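Local coordinates for alpha-/beta-galactoside alpha-2,3-sialyltransferase (Photobacterium phosphoreum, PDB 2ZWI), which probably transfers sialic acid from a CMP-linked donor to galactosides in alpha-2,3 linkage, and binds CMP and zinc, at residues E106-D111 with P167-M172; G81-A86 with N158-S163. All blocks are in the same frame, centred on the assembly; numbering follows the deposited sequence.

Contact 1: residues E106-D111 with P167-M172; sequences ELNFYD and PTTYHM
His171 stacks on Tyr110 where two neighbouring parallel strands, 104-110 and 168-172, run in register, the directions of these short strand segments differing by 12°. The CB of His171 rests 3.5 Å from Tyr110 CD2. From there the imidazole, its CG beside the backbone N (chi1 -56°), lies over one face of the phenol in an offset stack, planes at 13°, with His171 CG 3.5 Å from Tyr110 CE2. The methyl CG2 of Thr169 lies over the rim of the opposite face of the imidazole. At the ring's tip, NE2 of His171 accepts a weak, bent hydrogen bond from Asn108 ND2 (3.1 Å), which reaches the ring edge with its amide plane turned well out of the imidazole plane. Five backbone hydrogen bonds join the two segments, among them the short His171 N to Phe109 O (2.7 Å). On the other side of the sheet Phe109 and Tyr170 lie side by side, their rings nearly parallel but slid apart, with Phe109 CD2 3.5 Å from Tyr170 CE1. This pairing belongs to the larger parallel sheet of a GT-B fold: strand 74-82 flanks 104-110, strand 195-197 flanks 168-172, and helix 86-98 covers Leu107 and Phe109.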
ATOM      1  N   GLU A 106      -7.107 -19.983  -2.926  1.00 13.05           N
ATOM      2  CA  GLU A 106      -5.759 -19.488  -2.656  1.00 13.07           C
ATOM      3  C   GLU A 106      -5.813 -17.982  -2.464  1.00 12.23           C
ATOM      4  O   GLU A 106      -6.641 -17.307  -3.079  1.00 12.24           O
ATOM      5  CB  GLU A 106      -4.812 -19.854  -3.802  1.00 12.92           C
ATOM      6  CG  GLU A 106      -4.600 -21.360  -3.907  1.00 16.34           C
ATOM      7  CD  GLU A 106      -3.595 -21.760  -4.969  1.00 20.23           C
ATOM      8  OE1 GLU A 106      -3.461 -22.986  -5.215  1.00 22.77           O
ATOM      9  OE2 GLU A 106      -2.943 -20.866  -5.550  1.00 21.18           O
ATOM     10  N   LEU A 107      -4.933 -17.459  -1.617  1.00 11.41           N
ATOM     11  CA  LEU A 107      -5.021 -16.062  -1.174  1.00 10.58           C
ATOM     12  C   LEU A 107      -3.737 -15.291  -1.422  1.00 10.15           C
ATOM     13  O   LEU A 107      -2.649 -15.803  -1.177  1.00 10.45           O
ATOM     14  CB  LEU A 107      -5.359 -15.983   0.321  1.00 10.41           C
ATOM     15  CG  LEU A 107      -6.580 -16.760   0.831  1.00 11.06           C
ATOM     16  CD1 LEU A 107      -6.652 -16.711   2.333  1.00 10.22           C
ATOM     17  CD2 LEU A 107      -7.883 -16.229   0.202  1.00 11.22           C
ATOM     18  N   ASN A 108      -3.884 -14.064  -1.910  1.00  9.60           N
ATOM     19  CA  ASN A 108      -2.797 -13.093  -1.973  1.00  9.53           C
ATOM     20  C   ASN A 108      -3.240 -11.821  -1.249  1.00  9.41           C
ATOM     21  O   ASN A 108      -4.177 -11.147  -1.710  1.00  9.03           O
ATOM     22  CB  ASN A 108      -2.447 -12.763  -3.434  1.00  9.08           C
ATOM     23  CG  ASN A 108      -1.900 -13.965  -4.193  1.00 11.35           C
ATOM     24  OD1 ASN A 108      -2.554 -14.499  -5.098  1.00 15.16           O
ATOM     25  ND2 ASN A 108      -0.708 -14.401  -3.825  1.00  9.94           N
ATOM     26  N   PHE A 109      -2.586 -11.507  -0.128  1.00  9.29           N
ATOM     27  CA  PHE A 109      -2.848 -10.275   0.620  1.00  9.63           C
ATOM     28  C   PHE A 109      -1.748  -9.226   0.367  1.00 10.14           C
ATOM     29  O   PHE A 109      -0.559  -9.521   0.477  1.00 10.85           O
ATOM     30  CB  PHE A 109      -2.930 -10.546   2.127  1.00  9.19           C
ATOM     31  CG  PHE A 109      -4.174 -11.276   2.566  1.00  9.12           C
ATOM     32  CD1 PHE A 109      -5.368 -10.582   2.791  1.00 10.25           C
ATOM     33  CD2 PHE A 109      -4.148 -12.652   2.787  1.00  9.40           C
ATOM     34  CE1 PHE A 109      -6.533 -11.256   3.208  1.00 10.14           C
ATOM     35  CE2 PHE A 109      -5.297 -13.335   3.219  1.00 10.05           C
ATOM     36  CZ  PHE A 109      -6.495 -12.630   3.426  1.00  9.40           C
ATOM     37  N   TYR A 110      -2.152  -8.013   0.024  1.00 10.01           N
ATOM     38  CA  TYR A 110      -1.241  -6.895  -0.188  1.00 10.74           C
ATOM     39  C   TYR A 110      -1.422  -5.865   0.917  1.00 11.07           C
ATOM     40  O   TYR A 110      -2.549  -5.435   1.168  1.00 10.85           O
ATOM     41  CB  TYR A 110      -1.548  -6.241  -1.540  1.00 10.54           C
ATOM     42  CG  TYR A 110      -1.257  -7.135  -2.721  1.00 10.97           C
ATOM     43  CD1 TYR A 110      -2.174  -8.108  -3.135  1.00 10.20           C
ATOM     44  CD2 TYR A 110      -0.064  -7.010  -3.418  1.00 10.64           C
ATOM     45  CE1 TYR A 110      -1.898  -8.936  -4.220  1.00 10.54           C
ATOM     46  CE2 TYR A 110       0.223  -7.837  -4.510  1.00 11.28           C
ATOM     47  CZ  TYR A 110      -0.690  -8.787  -4.891  1.00 10.96           C
ATOM     48  OH  TYR A 110      -0.390  -9.571  -5.955  1.00 13.51           O
ATOM     49  N   ASP A 111      -0.329  -5.477   1.584  1.00 11.93           N
ATOM     50  CA  ASP A 111      -0.389  -4.459   2.647  1.00 12.63           C
ATOM     51  C   ASP A 111      -1.117  -3.205   2.174  1.00 12.95           C
ATOM     52  O   ASP A 111      -0.964  -2.812   1.030  1.00 12.47           O
ATOM     53  CB  ASP A 111       1.023  -4.041   3.091  1.00 13.26           C
ATOM     54  CG  ASP A 111       1.734  -5.108   3.908  1.00 13.86           C
ATOM     55  OD1 ASP A 111       1.081  -6.066   4.384  1.00 13.04           O
ATOM     56  OD2 ASP A 111       2.971  -4.966   4.067  1.00 14.12           O
ATOM     57  N   PRO A 167      -3.690 -21.906   1.231  1.00 12.31           N
ATOM     58  CA  PRO A 167      -2.473 -21.433   0.563  1.00 11.73           C
ATOM     59  C   PRO A 167      -2.554 -19.909   0.435  1.00 11.10           C
ATOM     60  O   PRO A 167      -3.483 -19.386  -0.198  1.00 10.13           O
ATOM     61  CB  PRO A 167      -2.533 -22.101  -0.812  1.00 11.54           C
ATOM     62  CG  PRO A 167      -3.365 -23.340  -0.592  1.00 13.04           C
ATOM     63  CD  PRO A 167      -4.403 -22.926   0.431  1.00 12.39           C
ATOM     64  N   THR A 168      -1.611 -19.220   1.084  1.00 10.27           N
ATOM     65  CA  THR A 168      -1.641 -17.761   1.226  1.00  9.88           C
ATOM     66  C   THR A 168      -0.257 -17.171   0.977  1.00  9.39           C
ATOM     67  O   THR A 168       0.755 -17.685   1.479  1.00  9.19           O
ATOM     68  CB  THR A 168      -2.087 -17.334   2.646  1.00 10.05           C
ATOM     69  OG1 THR A 168      -3.381 -17.858   2.923  1.00 11.06           O
ATOM     70  CG2 THR A 168      -2.147 -15.838   2.785  1.00 10.35           C
ATOM     71  N   THR A 169      -0.222 -16.097   0.205  1.00  8.60           N
ATOM     72  CA  THR A 169       0.978 -15.261   0.109  1.00  8.16           C
ATOM     73  C   THR A 169       0.692 -13.850   0.641  1.00  7.84           C
ATOM     74  O   THR A 169      -0.338 -13.257   0.327  1.00  7.41           O
ATOM     75  CB  THR A 169       1.542 -15.222  -1.322  1.00  8.66           C
ATOM     76  OG1 THR A 169       1.978 -16.541  -1.697  1.00  9.37           O
ATOM     77  CG2 THR A 169       2.729 -14.266  -1.429  1.00  8.03           C
ATOM     78  N   TYR A 170       1.599 -13.349   1.484  1.00  7.95           N
ATOM     79  CA  TYR A 170       1.535 -11.964   1.977  1.00  7.87           C
ATOM     80  C   TYR A 170       2.554 -11.130   1.229  1.00  8.02           C
ATOM     81  O   TYR A 170       3.772 -11.298   1.399  1.00  8.37           O
ATOM     82  CB  TYR A 170       1.787 -11.891   3.482  1.00  7.40           C
ATOM     83  CG  TYR A 170       0.622 -12.421   4.274  1.00  8.17           C
ATOM     84  CD1 TYR A 170      -0.519 -11.633   4.460  1.00  7.88           C
ATOM     85  CD2 TYR A 170       0.635 -13.701   4.801  1.00  7.57           C
ATOM     86  CE1 TYR A 170      -1.598 -12.101   5.144  1.00  8.58           C
ATOM     87  CE2 TYR A 170      -0.465 -14.193   5.520  1.00  9.19           C
ATOM     88  CZ  TYR A 170      -1.579 -13.376   5.675  1.00  8.38           C
ATOM     89  OH  TYR A 170      -2.678 -13.801   6.368  1.00  7.41           O
ATOM     90  N   HIS A 171       2.052 -10.247   0.379  1.00  7.87           N
ATOM     91  CA  HIS A 171       2.912  -9.320  -0.333  1.00  7.78           C
ATOM     92  C   HIS A 171       3.109  -8.105   0.570  1.00  8.40           C
ATOM     93  O   HIS A 171       2.153  -7.376   0.860  1.00  8.89           O
ATOM     94  CB  HIS A 171       2.268  -8.939  -1.647  1.00  7.47           C
ATOM     95  CG  HIS A 171       1.930 -10.114  -2.515  1.00  6.73           C
ATOM     96  ND1 HIS A 171       2.631 -10.415  -3.660  1.00  7.17           N
ATOM     97  CD2 HIS A 171       0.964 -11.055  -2.408  1.00  5.25           C
ATOM     98  CE1 HIS A 171       2.112 -11.486  -4.231  1.00  4.27           C
ATOM     99  NE2 HIS A 171       1.095 -11.894  -3.493  1.00  8.23           N
ATOM    100  N   MET A 172       4.333  -7.907   1.048  1.00  8.82           N
ATOM    101  CA  MET A 172       4.568  -6.898   2.078  1.00  9.39           C
ATOM    102  C   MET A 172       5.395  -5.708   1.611  1.00  9.71           C
ATOM    103  O   MET A 172       6.390  -5.854   0.899  1.00  8.92           O
ATOM    104  CB  MET A 172       5.245  -7.525   3.301  1.00  9.60           C
ATOM    105  CG  MET A 172       4.445  -8.645   3.986  1.00  9.56           C
ATOM    106  SD  MET A 172       5.289  -9.213   5.482  1.00 10.39           S
ATOM    107  CE  MET A 172       4.997  -7.797   6.560  1.00  9.75           C
TER
HETATM  108  O   HOH W   1      -0.873 -18.152  -2.609  1.00 26.95           O
HETATM  109  O   HOH W   2       0.612  -8.508   3.310  1.00 14.06           O

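Contact 2: residues G81-A86 with N158-S163; sequences GNTLWA and NIYGFS
Thr83 sets its methyl CG2 over one face of the Tyr160 ring, a CH-pi contact 4.2 Å from CG2 to the ring centroid, with the methyl offset toward the rim. The motif on the Thr83 side is a type I beta turn, Thr83 to Ala86, closed by Ala86 N to Thr83 O and leading from strand 74-82 of a Rossmann-like, parallel-sheet domain into helix 86-98. Facing it is the C-terminal end of helix 156-159 and the residues that follow. Ile159, at the helix end, packs against the turn, and its CB lies 3.5 Å from the carbonyl oxygen Thr83 O. Its CG1 is held between the backbone N and the carbonyl carbon (chi1 69°), while CG2 lies beside the backbone N; CG2 reaches Ala86 CB at 4.1 Å and CD1 reaches Thr83 CG2 at 4.0 Å. Ala86 CB also meets the Phe162 ring, 3.9 Å from CE2, so that Ile159 and Phe162 share this one methyl. The side chains thus meet by apolar packing, whereas the hydroxyl of Tyr160 is bonded to Asp111. Thr83 and Ala86 also touch Phe109 of the adjoining strand. An Asx motif leads into the turn: Asn82 OD1 accepts from Trp85 N at 3.1 Å, with the donor well above the carbonyl plane.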
ATOM      1  N   GLY A  81      -6.437  -9.421  -2.238  1.00 11.11           N
ATOM      2  CA  GLY A  81      -7.054  -8.427  -1.360  1.00 11.06           C
ATOM      3  C   GLY A  81      -6.098  -7.512  -0.621  1.00 11.10           C
ATOM      4  O   GLY A  81      -4.905  -7.460  -0.914  1.00 10.93           O
ATOM      5  N   ASN A  82      -6.655  -6.792   0.348  1.00 10.70           N
ATOM      6  CA  ASN A  82      -5.969  -5.793   1.148  1.00 10.19           C
ATOM      7  C   ASN A  82      -5.847  -6.376   2.559  1.00 10.23           C
ATOM      8  O   ASN A  82      -6.854  -6.716   3.170  1.00 10.55           O
ATOM      9  CB  ASN A  82      -6.830  -4.516   1.117  1.00 10.80           C
ATOM     10  CG  ASN A  82      -6.329  -3.422   2.035  1.00 10.68           C
ATOM     11  OD1 ASN A  82      -6.017  -3.663   3.194  1.00 12.51           O
ATOM     12  ND2 ASN A  82      -6.274  -2.194   1.515  1.00 10.72           N
ATOM     13  N   THR A  83      -4.620  -6.515   3.060  1.00  9.87           N
ATOM     14  CA  THR A  83      -4.361  -7.154   4.355  1.00 10.08           C
ATOM     15  C   THR A  83      -5.148  -6.507   5.518  1.00  9.81           C
ATOM     16  O   THR A  83      -5.842  -7.205   6.241  1.00  9.55           O
ATOM     17  CB  THR A  83      -2.848  -7.211   4.660  1.00 10.55           C
ATOM     18  OG1 THR A  83      -2.159  -7.738   3.515  1.00 11.45           O
ATOM     19  CG2 THR A  83      -2.572  -8.107   5.854  1.00 10.47           C
ATOM     20  N   LEU A  84      -5.062  -5.186   5.677  1.00 10.27           N
ATOM     21  CA  LEU A  84      -5.821  -4.505   6.726  1.00 11.06           C
ATOM     22  C   LEU A  84      -7.322  -4.830   6.614  1.00 11.04           C
ATOM     23  O   LEU A  84      -7.998  -5.047   7.608  1.00 10.68           O
ATOM     24  CB  LEU A  84      -5.610  -2.986   6.649  1.00 11.13           C
ATOM     25  CG  LEU A  84      -6.205  -2.126   7.776  1.00 11.49           C
ATOM     26  CD1 LEU A  84      -5.571  -2.485   9.125  1.00 11.89           C
ATOM     27  CD2 LEU A  84      -6.006  -0.660   7.446  1.00 11.95           C
ATOM     28  N   TRP A  85      -7.814  -4.862   5.379  1.00 11.65           N
ATOM     29  CA  TRP A  85      -9.212  -5.118   5.082  1.00 12.36           C
ATOM     30  C   TRP A  85      -9.454  -6.577   4.700  1.00 12.21           C
ATOM     31  O   TRP A  85     -10.266  -6.883   3.827  1.00 11.73           O
ATOM     32  CB  TRP A  85      -9.670  -4.164   3.975  1.00 13.43           C
ATOM     33  CG  TRP A  85      -9.670  -2.742   4.440  1.00 14.97           C
ATOM     34  CD1 TRP A  85      -8.823  -1.742   4.048  1.00 16.71           C
ATOM     35  CD2 TRP A  85     -10.536  -2.173   5.427  1.00 16.47           C
ATOM     36  NE1 TRP A  85      -9.127  -0.578   4.714  1.00 17.58           N
ATOM     37  CE2 TRP A  85     -10.174  -0.817   5.567  1.00 17.84           C
ATOM     38  CE3 TRP A  85     -11.594  -2.678   6.198  1.00 17.12           C
ATOM     39  CZ2 TRP A  85     -10.832   0.043   6.447  1.00 17.32           C
ATOM     40  CZ3 TRP A  85     -12.253  -1.824   7.072  1.00 17.26           C
ATOM     41  CH2 TRP A  85     -11.869  -0.476   7.190  1.00 17.37           C
ATOM     42  N   ALA A  86      -8.752  -7.481   5.377  1.00 12.05           N
ATOM     43  CA  ALA A  86      -8.939  -8.918   5.160  1.00 12.14           C
ATOM     44  C   ALA A  86     -10.411  -9.322   5.320  1.00 12.19           C
ATOM     45  O   ALA A  86     -10.832 -10.341   4.782  1.00 12.32           O
ATOM     46  CB  ALA A  86      -8.060  -9.724   6.120  1.00 11.86           C
ATOM     47  N   ASN A 158      -4.652 -12.074  13.280  1.00 11.45           N
ATOM     48  CA  ASN A 158      -5.726 -12.517  12.382  1.00 11.34           C
ATOM     49  C   ASN A 158      -5.439 -12.233  10.924  1.00 10.91           C
ATOM     50  O   ASN A 158      -5.483 -13.142  10.092  1.00 11.18           O
ATOM     51  CB  ASN A 158      -7.068 -11.878  12.781  1.00 11.49           C
ATOM     52  CG  ASN A 158      -7.653 -12.493  14.044  1.00 12.62           C
ATOM     53  OD1 ASN A 158      -7.145 -13.486  14.551  1.00 12.58           O
ATOM     54  ND2 ASN A 158      -8.734 -11.906  14.546  1.00 13.50           N
ATOM     55  N   ILE A 159      -5.141 -10.972  10.618  1.00  9.96           N
ATOM     56  CA  ILE A 159      -4.883 -10.567   9.229  1.00  9.64           C
ATOM     57  C   ILE A 159      -3.644 -11.256   8.648  1.00  9.27           C
ATOM     58  O   ILE A 159      -3.637 -11.590   7.472  1.00  8.60           O
ATOM     59  CB  ILE A 159      -4.870  -9.026   9.042  1.00  9.40           C
ATOM     60  CG1 ILE A 159      -3.649  -8.376   9.714  1.00  9.62           C
ATOM     61  CG2 ILE A 159      -6.171  -8.424   9.575  1.00 10.06           C
ATOM     62  CD1 ILE A 159      -3.573  -6.862   9.537  1.00  8.94           C
ATOM     63  N   TYR A 160      -2.628 -11.507   9.479  1.00  9.40           N
ATOM     64  CA  TYR A 160      -1.468 -12.287   9.030  1.00 10.11           C
ATOM     65  C   TYR A 160      -1.562 -13.796   9.330  1.00 10.32           C
ATOM     66  O   TYR A 160      -0.551 -14.516   9.272  1.00 10.33           O
ATOM     67  CB  TYR A 160      -0.151 -11.686   9.557  1.00 10.15           C
ATOM     68  CG  TYR A 160       0.251 -10.383   8.888  1.00 10.31           C
ATOM     69  CD1 TYR A 160       0.672 -10.363   7.556  1.00 11.13           C
ATOM     70  CD2 TYR A 160       0.223  -9.175   9.586  1.00  9.57           C
ATOM     71  CE1 TYR A 160       1.044  -9.165   6.925  1.00 10.99           C
ATOM     72  CE2 TYR A 160       0.610  -7.976   8.975  1.00 10.19           C
ATOM     73  CZ  TYR A 160       1.018  -7.980   7.639  1.00 10.89           C
ATOM     74  OH  TYR A 160       1.390  -6.802   7.022  1.00 11.48           O
ATOM     75  N   GLY A 161      -2.771 -14.285   9.623  1.00 10.60           N
ATOM     76  CA  GLY A 161      -2.926 -15.658  10.100  1.00 10.35           C
ATOM     77  C   GLY A 161      -3.631 -16.629   9.167  1.00 10.83           C
ATOM     78  O   GLY A 161      -3.940 -17.755   9.574  1.00 10.72           O
ATOM     79  N   PHE A 162      -3.868 -16.213   7.922  1.00 10.50           N
ATOM     80  CA  PHE A 162      -4.659 -17.011   6.967  1.00 10.91           C
ATOM     81  C   PHE A 162      -3.919 -18.210   6.372  1.00 11.20           C
ATOM     82  O   PHE A 162      -4.567 -19.165   5.922  1.00 10.98           O
ATOM     83  CB  PHE A 162      -5.184 -16.137   5.815  1.00 10.16           C
ATOM     84  CG  PHE A 162      -6.377 -15.290   6.170  1.00 10.75           C
ATOM     85  CD1 PHE A 162      -7.642 -15.620   5.694  1.00 10.85           C
ATOM     86  CD2 PHE A 162      -6.229 -14.144   6.963  1.00 11.25           C
ATOM     87  CE1 PHE A 162      -8.758 -14.838   6.011  1.00 11.43           C
ATOM     88  CE2 PHE A 162      -7.333 -13.349   7.285  1.00 12.35           C
ATOM     89  CZ  PHE A 162      -8.599 -13.692   6.811  1.00 11.31           C
ATOM     90  N   SER A 163      -2.580 -18.172   6.340  1.00 11.66           N
ATOM     91  CA  SER A 163      -1.816 -19.320   5.799  1.00 12.16           C
ATOM     92  C   SER A 163      -2.006 -20.610   6.629  1.00 13.03           C
ATOM     93  O   SER A 163      -1.667 -21.712   6.172  1.00 13.10           O
ATOM     94  CB  SER A 163      -0.334 -18.979   5.609  1.00 12.16           C
ATOM     95  OG  SER A 163       0.377 -19.023   6.841  1.00 11.71           O
TER

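Overall arrangement
From the N terminus the chain reaches 81-86, the end of strand 74-82, then passes through helix 86-98 to 106-111 on strand 104-110. A long, largely helical excursion follows, returning at 158-163, where contact 2 closes a loop of 71 residues. Strand 168-172 comes next, and contact 1 closes a 55-residue loop. The segments alternate, so the two closures cross rather than nest. Contact 1 joins neighbouring strands inside the sheet, while contact 2 packs the turn after strand 74-82 against the end of helix 156-159. Their centres are 8 Å apart, and probable hydrogen bonds from Tyr170 OH to Ile159 O and between Tyr160 OH and Asp111 OD1 tie them together.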